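Local coordinates for protein 3-HSA hydroxylase, oxygenase (Rhodococcus sp., PDB 2RFQ) that catalyses the FMNH2-dependent ortho-hydroxylation of the steroid catabolite 3-HSA to 3,4-DHSA, as the oxygenase component of a two-component monooxygenase in cholesterol breakdown, at residues 53-57 / 223-229; 134-140 / 194-200; 246-250 / 290-294. All coordinates share one frame; numbering follows the deposited sequence.

Interaction 1 of 3, residues 53-57 / 223-229; sequences LQPEQ and RNTAPVY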
# COMPACT_ATOMS: atom_id res chain seq x y z
N LEU A 53 6.46 -23.44 -29.24
CA LEU A 53 7.26 -22.40 -29.93
C LEU A 53 8.37 -22.98 -30.82
O LEU A 53 9.25 -22.23 -31.30
CB LEU A 53 7.84 -21.38 -28.93
CG LEU A 53 6.78 -20.61 -28.13
CD1 LEU A 53 7.49 -19.66 -27.19
CD2 LEU A 53 5.82 -19.82 -29.01
N GLN A 54 8.36 -24.30 -31.00
CA GLN A 54 9.33 -24.96 -31.88
C GLN A 54 8.94 -24.75 -33.36
O GLN A 54 7.75 -24.70 -33.67
CB GLN A 54 9.38 -26.45 -31.54
CG GLN A 54 10.40 -27.24 -32.33
CD GLN A 54 10.42 -28.70 -31.91
OE1 GLN A 54 9.36 -29.29 -31.69
NE2 GLN A 54 11.61 -29.29 -31.82
N PRO A 55 9.94 -24.56 -34.24
CA PRO A 55 9.63 -24.33 -35.68
C PRO A 55 8.89 -25.48 -36.36
O PRO A 55 9.05 -26.66 -35.99
CB PRO A 55 11.02 -24.09 -36.31
CG PRO A 55 11.83 -23.51 -35.15
CD PRO A 55 11.38 -24.35 -33.96
N GLU A 56 8.06 -25.12 -37.34
CA GLU A 56 7.34 -26.11 -38.12
C GLU A 56 8.30 -27.15 -38.75
O GLU A 56 7.95 -28.33 -38.85
CB GLU A 56 6.51 -25.42 -39.18
CG GLU A 56 5.64 -26.36 -40.01
CD GLU A 56 6.37 -26.94 -41.20
OE1 GLU A 56 7.40 -26.37 -41.62
OE2 GLU A 56 5.89 -27.97 -41.74
N GLN A 57 9.50 -26.73 -39.14
CA GLN A 57 10.41 -27.66 -39.84
C GLN A 57 10.83 -28.82 -38.93
O GLN A 57 11.24 -29.88 -39.42
CB GLN A 57 11.64 -26.95 -40.41
CG GLN A 57 12.60 -26.40 -39.38
CD GLN A 57 13.95 -26.05 -39.99
OE1 GLN A 57 14.58 -26.89 -40.67
NE2 GLN A 57 14.40 -24.82 -39.74
N ARG A 223 15.26 -19.50 -42.54
CA ARG A 223 14.35 -20.61 -42.76
C ARG A 223 13.15 -20.60 -41.81
O ARG A 223 12.07 -21.06 -42.17
CB ARG A 223 15.11 -21.95 -42.70
CG ARG A 223 16.12 -22.10 -43.83
CD ARG A 223 16.65 -23.52 -43.99
NE ARG A 223 15.60 -24.52 -43.73
CZ ARG A 223 15.68 -25.80 -44.05
NH1 ARG A 223 16.76 -26.28 -44.66
NH2 ARG A 223 14.66 -26.61 -43.77
N ASN A 224 13.34 -20.08 -40.59
CA ASN A 224 12.24 -20.02 -39.64
C ASN A 224 11.57 -18.65 -39.73
O ASN A 224 11.90 -17.72 -38.99
CB ASN A 224 12.73 -20.34 -38.22
CG ASN A 224 13.27 -21.76 -38.09
OD1 ASN A 224 12.73 -22.69 -38.69
ND2 ASN A 224 14.32 -21.93 -37.30
N THR A 225 10.63 -18.55 -40.66
CA THR A 225 10.07 -17.26 -41.08
C THR A 225 8.79 -16.87 -40.33
O THR A 225 8.24 -15.77 -40.57
CB THR A 225 9.77 -17.25 -42.61
OG1 THR A 225 8.79 -18.27 -42.88
CG2 THR A 225 11.04 -17.56 -43.42
N ALA A 226 8.32 -17.74 -39.42
CA ALA A 226 7.07 -17.47 -38.70
C ALA A 226 7.18 -16.15 -37.90
O ALA A 226 8.26 -15.84 -37.37
CB ALA A 226 6.70 -18.61 -37.78
N PRO A 227 6.09 -15.37 -37.85
CA PRO A 227 6.19 -14.07 -37.15
C PRO A 227 6.56 -14.16 -35.67
O PRO A 227 7.14 -13.22 -35.13
CB PRO A 227 4.79 -13.44 -37.35
CG PRO A 227 3.87 -14.65 -37.66
CD PRO A 227 4.76 -15.55 -38.48
N VAL A 228 6.26 -15.28 -35.02
CA VAL A 228 6.61 -15.39 -33.60
C VAL A 228 8.13 -15.22 -33.36
O VAL A 228 8.54 -14.71 -32.31
CB VAL A 228 6.08 -16.71 -32.96
CG1 VAL A 228 6.81 -17.94 -33.52
CG2 VAL A 228 6.20 -16.66 -31.43
N TYR A 229 8.95 -15.60 -34.35
CA TYR A 229 10.42 -15.52 -34.16
C TYR A 229 10.97 -14.10 -34.32
O TYR A 229 12.17 -13.88 -34.09
CB TYR A 229 11.18 -16.55 -35.03
CG TYR A 229 10.68 -17.94 -34.77
CD1 TYR A 229 10.78 -18.50 -33.49
CD2 TYR A 229 10.03 -18.67 -35.77
CE1 TYR A 229 10.25 -19.76 -33.19
CE2 TYR A 229 9.51 -19.92 -35.50
CZ TYR A 229 9.63 -20.47 -34.22
OH TYR A 229 9.11 -21.70 -33.93
O HOH W 1 10.39 -23.86 -39.73

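Interaction 2 of 3, residues 134-140 / 194-200; sequences TVNGAWA and TVVVEDV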
# COMPACT_ATOMS: atom_id res chain seq x y z
N THR A 134 36.63 -20.94 -26.80
CA THR A 134 36.89 -21.77 -25.62
C THR A 134 36.09 -21.16 -24.48
O THR A 134 36.25 -19.99 -24.13
CB THR A 134 38.39 -21.81 -25.23
OG1 THR A 134 39.16 -22.27 -26.35
CG2 THR A 134 38.62 -22.76 -24.07
N VAL A 135 35.20 -21.98 -23.93
CA VAL A 135 34.26 -21.49 -22.94
C VAL A 135 34.59 -22.07 -21.58
O VAL A 135 34.95 -23.25 -21.46
CB VAL A 135 32.80 -21.81 -23.35
CG1 VAL A 135 31.82 -21.27 -22.31
CG2 VAL A 135 32.50 -21.20 -24.73
N ASN A 136 34.50 -21.21 -20.57
CA ASN A 136 34.69 -21.57 -19.16
C ASN A 136 33.62 -20.89 -18.34
O ASN A 136 33.33 -19.70 -18.52
CB ASN A 136 36.08 -21.15 -18.65
CG ASN A 136 37.17 -22.09 -19.12
OD1 ASN A 136 37.35 -23.18 -18.57
ND2 ASN A 136 37.92 -21.67 -20.13
N GLY A 137 32.98 -21.65 -17.46
CA GLY A 137 32.00 -21.04 -16.58
C GLY A 137 31.39 -21.99 -15.58
O GLY A 137 31.61 -23.19 -15.64
N ALA A 138 30.62 -21.42 -14.66
CA ALA A 138 29.82 -22.18 -13.72
C ALA A 138 28.47 -21.46 -13.60
O ALA A 138 28.27 -20.56 -12.76
CB ALA A 138 30.55 -22.31 -12.36
N TRP A 139 27.55 -21.87 -14.46
CA TRP A 139 26.28 -21.17 -14.63
C TRP A 139 25.21 -21.75 -13.70
O TRP A 139 24.68 -22.84 -13.94
CB TRP A 139 25.82 -21.29 -16.08
CG TRP A 139 26.36 -20.27 -17.02
CD1 TRP A 139 25.84 -19.03 -17.26
CD2 TRP A 139 27.50 -20.40 -17.87
NE1 TRP A 139 26.59 -18.38 -18.23
CE2 TRP A 139 27.62 -19.19 -18.60
CE3 TRP A 139 28.44 -21.42 -18.08
CZ2 TRP A 139 28.63 -18.99 -19.55
CZ3 TRP A 139 29.47 -21.21 -19.02
CH2 TRP A 139 29.54 -20.00 -19.74
N ALA A 140 24.91 -21.00 -12.64
CA ALA A 140 23.88 -21.38 -11.65
C ALA A 140 22.46 -21.15 -12.16
O ALA A 140 22.25 -20.54 -13.22
CB ALA A 140 24.08 -20.60 -10.35
N THR A 194 23.65 -26.15 -11.24
CA THR A 194 24.72 -25.34 -11.80
C THR A 194 25.44 -26.12 -12.88
O THR A 194 25.87 -27.25 -12.66
CB THR A 194 25.70 -24.86 -10.68
OG1 THR A 194 24.98 -24.05 -9.75
CG2 THR A 194 26.87 -24.06 -11.25
N VAL A 195 25.57 -25.48 -14.03
CA VAL A 195 26.15 -26.09 -15.23
C VAL A 195 27.59 -25.63 -15.32
O VAL A 195 27.87 -24.43 -15.50
CB VAL A 195 25.35 -25.71 -16.48
CG1 VAL A 195 26.09 -26.16 -17.75
CG2 VAL A 195 23.92 -26.32 -16.42
N VAL A 196 28.49 -26.59 -15.17
CA VAL A 196 29.92 -26.32 -15.03
C VAL A 196 30.62 -26.71 -16.33
O VAL A 196 30.50 -27.87 -16.80
CB VAL A 196 30.55 -27.07 -13.84
CG1 VAL A 196 32.06 -26.77 -13.76
CG2 VAL A 196 29.86 -26.69 -12.51
N VAL A 197 31.32 -25.74 -16.91
CA VAL A 197 31.92 -25.87 -18.24
C VAL A 197 33.42 -25.57 -18.09
O VAL A 197 33.78 -24.51 -17.59
CB VAL A 197 31.25 -24.87 -19.25
CG1 VAL A 197 31.90 -24.95 -20.64
CG2 VAL A 197 29.74 -25.14 -19.35
N GLU A 198 34.26 -26.52 -18.49
CA GLU A 198 35.71 -26.40 -18.30
C GLU A 198 36.47 -26.58 -19.60
O GLU A 198 36.55 -27.70 -20.13
CB GLU A 198 36.20 -27.40 -17.25
CG GLU A 198 35.48 -27.25 -15.91
CD GLU A 198 35.96 -28.21 -14.84
OE1 GLU A 198 35.67 -27.94 -13.65
OE2 GLU A 198 36.65 -29.20 -15.17
N ASP A 199 37.01 -25.49 -20.13
CA ASP A 199 37.89 -25.54 -21.29
C ASP A 199 37.24 -26.26 -22.47
O ASP A 199 37.82 -27.18 -23.08
CB ASP A 199 39.21 -26.23 -20.88
CG ASP A 199 40.27 -26.17 -21.97
OD1 ASP A 199 40.35 -25.15 -22.69
OD2 ASP A 199 41.04 -27.16 -22.09
N VAL A 200 36.01 -25.84 -22.79
CA VAL A 200 35.22 -26.50 -23.82
C VAL A 200 35.20 -25.71 -25.12
O VAL A 200 34.96 -24.51 -25.11
CB VAL A 200 33.76 -26.71 -23.30
CG1 VAL A 200 32.81 -27.06 -24.44
CG2 VAL A 200 33.72 -27.76 -22.18
O HOH W 2 40.19 -23.24 -20.79

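Interaction 3 of 3, residues 246-250 / 290-294; sequences VGMAY and IDAAW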
# COMPACT_ATOMS: atom_id res chain seq x y z
N VAL A 246 2.25 -15.51 -12.42
CA VAL A 246 0.82 -15.26 -12.59
C VAL A 246 -0.00 -16.57 -12.45
O VAL A 246 -0.99 -16.62 -11.72
CB VAL A 246 0.52 -14.52 -13.92
CG1 VAL A 246 -0.99 -14.38 -14.13
CG2 VAL A 246 1.21 -13.15 -13.88
N GLY A 247 0.43 -17.63 -13.13
CA GLY A 247 -0.24 -18.94 -13.01
C GLY A 247 -0.27 -19.46 -11.56
O GLY A 247 -1.30 -19.98 -11.12
N MSE A 248 0.83 -19.30 -10.84
CA MSE A 248 0.88 -19.66 -9.41
C MSE A 248 -0.21 -18.91 -8.64
O MSE A 248 -0.86 -19.49 -7.75
CB MSE A 248 2.28 -19.38 -8.83
CG MSE A 248 3.31 -20.37 -9.34
SE MSE A 248 5.05 -19.74 -8.64
CE MSE A 248 6.17 -20.04 -10.25
N ALA A 249 -0.46 -17.65 -9.02
CA ALA A 249 -1.46 -16.84 -8.33
C ALA A 249 -2.86 -17.39 -8.62
O ALA A 249 -3.72 -17.46 -7.71
CB ALA A 249 -1.30 -15.35 -8.72
N TYR A 250 -3.11 -17.78 -9.87
CA TYR A 250 -4.40 -18.42 -10.20
C TYR A 250 -4.61 -19.68 -9.35
O TYR A 250 -5.71 -19.91 -8.78
CB TYR A 250 -4.50 -18.78 -11.68
CG TYR A 250 -4.93 -17.63 -12.57
CD1 TYR A 250 -3.99 -16.77 -13.11
CD2 TYR A 250 -6.28 -17.39 -12.82
CE1 TYR A 250 -4.37 -15.72 -13.96
CE2 TYR A 250 -6.69 -16.32 -13.65
CZ TYR A 250 -5.70 -15.48 -14.20
OH TYR A 250 -6.06 -14.43 -15.01
N ILE A 290 -4.95 -10.25 -9.98
CA ILE A 290 -4.43 -11.36 -10.79
C ILE A 290 -4.94 -11.20 -12.21
O ILE A 290 -4.15 -11.30 -13.16
CB ILE A 290 -4.84 -12.73 -10.19
CG1 ILE A 290 -4.13 -12.93 -8.84
CG2 ILE A 290 -4.50 -13.84 -11.19
CD1 ILE A 290 -4.79 -14.02 -7.98
N ASP A 291 -6.23 -10.92 -12.37
CA ASP A 291 -6.78 -10.75 -13.70
C ASP A 291 -6.10 -9.57 -14.43
O ASP A 291 -5.79 -9.64 -15.63
CB ASP A 291 -8.28 -10.50 -13.60
CG ASP A 291 -8.90 -10.25 -14.96
OD1 ASP A 291 -9.10 -11.23 -15.71
OD2 ASP A 291 -9.16 -9.07 -15.30
N ALA A 292 -5.88 -8.47 -13.71
CA ALA A 292 -5.22 -7.31 -14.34
C ALA A 292 -3.82 -7.69 -14.83
O ALA A 292 -3.41 -7.32 -15.95
CB ALA A 292 -5.15 -6.15 -13.36
N ALA A 293 -3.09 -8.41 -13.98
CA ALA A 293 -1.75 -8.90 -14.34
C ALA A 293 -1.80 -9.68 -15.64
O ALA A 293 -1.03 -9.41 -16.55
CB ALA A 293 -1.19 -9.77 -13.22
N TRP A 294 -2.70 -10.65 -15.73
CA TRP A 294 -2.83 -11.45 -16.94
C TRP A 294 -3.26 -10.63 -18.17
O TRP A 294 -2.71 -10.79 -19.25
CB TRP A 294 -3.78 -12.62 -16.72
CG TRP A 294 -3.89 -13.46 -17.95
CD1 TRP A 294 -4.98 -13.57 -18.78
CD2 TRP A 294 -2.86 -14.26 -18.55
NE1 TRP A 294 -4.69 -14.40 -19.85
CE2 TRP A 294 -3.40 -14.84 -19.73
CE3 TRP A 294 -1.52 -14.55 -18.19
CZ2 TRP A 294 -2.66 -15.70 -20.56
CZ3 TRP A 294 -0.78 -15.42 -19.02
CH2 TRP A 294 -1.36 -15.97 -20.19
O HOH W 3 -8.61 -13.81 -15.14

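Interaction 1 of 3, residues 53-57 / 223-229
Two loops lie side by side, with Pro-55 and Asn-224 6.4 Å apart at their CA atoms and Leu-53 facing Val-228 at the other end. The contact ties the N-terminal helical domain of this acyl-CoA dehydrogenase-like fold to the loop leading into helix 233-266. The hydroxyl of Tyr-229 donates a hydrogen bond to the carbonyl of Leu-53, OH to O 2.7 Å. The oxygen lies in the phenol plane, at the ring edge, while the hydroxyl sits above the Leu-53 carbonyl plane. Pro-55 crosses the end of the tyrosine at about a right angle, CG to CZ 3.9 Å. The proline CB also touches OD1 of Asn-224. That OD1 takes a fairly straight bond from Gln-57 NE2 (2.9 Å, 161°). With CG between backbone N and carbonyl carbon (chi1 68°), the extended Gln-57 chain carries its amide there. The two amides are turned 65° against each other. Gln-57 OE1 is bonded to Gln-101, and Asn-224 ND2 is held by Ala-97 and Gln-104. Cut back to an alanine, Gln-57 would probably leave Asn-224 OD1 without its amide donor and Gln-101 without this acceptor. A water also donates to Asn-224 OD1, at 2.8 Å, and accepts from Gln-57 N.

Interaction 2 of 3, residues 134-140 / 194-200
Val-197 sits between Val-135 and Trp-139 on the buried face of this strand pair. Its CG1 meets Val-135 CG1 at 4.0 Å. Its CG2 reaches CZ3 of the Trp-139 indole, also at 4.0 Å. CG1 is anti to the backbone N (chi1 178°), which leaves CG2 on the tryptophan side. Gly-137 lies opposite Val-197, and the indole fills the place where a CB would stand; such an atom would clash with Trp-139 CZ3. Leu-153 of strand 150-159 packs on Trp-139, Val-195 and Val-197, and the indole NE1 is bonded to the carbonyl of Gly-154. The strands run antiparallel, 172° between their directions, within the beta domain of the acyl-CoA dehydrogenase-like fold. Gly-137 with Val-197 and Trp-139 with Val-195 are hydrogen-bonded pairs, and Ala-138 with Val-196 is a non-hydrogen-bonded pair whose side chains lie on the other face. Next comes a G1 beta bulge. Asp-199 and Val-200 both face Val-135, and Asp-199 has positive phi (55°). Val-135 and Val-200 form a hydrogen-bonded pair, N to O in both directions. Asn-136 OD1 accepts a hydrogen bond from Asp-199 N, 2.8 Å, with the donor above its carbonyl plane. At the exposed edge a water accepts from Asn-136 ND2 and donates to Asp-199 OD1 at 2.7 Å.

Interaction 3 of 3, residues 246-250 / 290-294
The helical segments 246-250 and 290-294 run roughly antiparallel, with 150° between their directions and 10.0 Å between their axes. Ala-249 and Ile-290 make the nearest backbone approach, 6.7 Å between CA atoms. The small alanine lets the isoleucine in: Ala-249 CB touches Ile-290 CG1 at 3.7 Å, and CD1 of the same isoleucine lies against the Ala-249 carbonyl oxygen. The other branch of Ile-290 turns to Tyr-250. CG2 stands over one face of the phenol ring, 3.6 Å from its centroid and 22° off the normal, in a CH-pi contact. It is offset toward the rim, and its nearest ring atom is CE1. CG2 is placed there because it lies anti to the backbone N, while CG1 (chi1 -67°) lies beside that N and faces Ala-249. These helices, 233-266 and 277-309, belong to the C-terminal helical bundle domain of the acyl-CoA dehydrogenase fold. Helix 316-344 also packs on this seam, with Ala-333 and Ile-337 against Ala-249 and Ser-336 against Ile-290. Further along, Val-246 CG2 meets Ala-293 CB and its CG1 meets Trp-294 CE3 at 4.1 Å. Trp-294 CB lies at the edge of the Tyr-250 ring, 3.4 Å from OH. Arg-73 makes cation-pi contacts with both aromatic residues. The polar end of Tyr-250 is reached through water: one molecule lies 2.6 Å from its OH, in the ring plane, and donates to Asp-291 OD1. Asp-291 OD2 forms a salt bridge with Arg-295 and accepts a hydrogen bond from Gln-296 of the second subunit.

Overall arrangement
The three contacts sample different parts of one acyl-CoA dehydrogenase-like chain. Interaction 1 pairs a loop of the N-terminal domain with the loop before helix 233-266. Interaction 2 falls between its two segments in sequence, within the beta sheet. Interaction 3 follows both, and its first segment lies on that same helix 233-266. The centres of interactions 1 and 2 are about 29 Å apart and those of 1 and 3 are about 28 Å apart. Interactions 2 and 3 lie on opposite sides of the chain's centre, their centres about 36 Å apart. None touches another. Helix 65-76 packs against both interactions 1 and 3. Trp-139 in interaction 2 adjoins Ser-119, a probable FMN-binding residue, whereas interaction 3 extends to the second subunit.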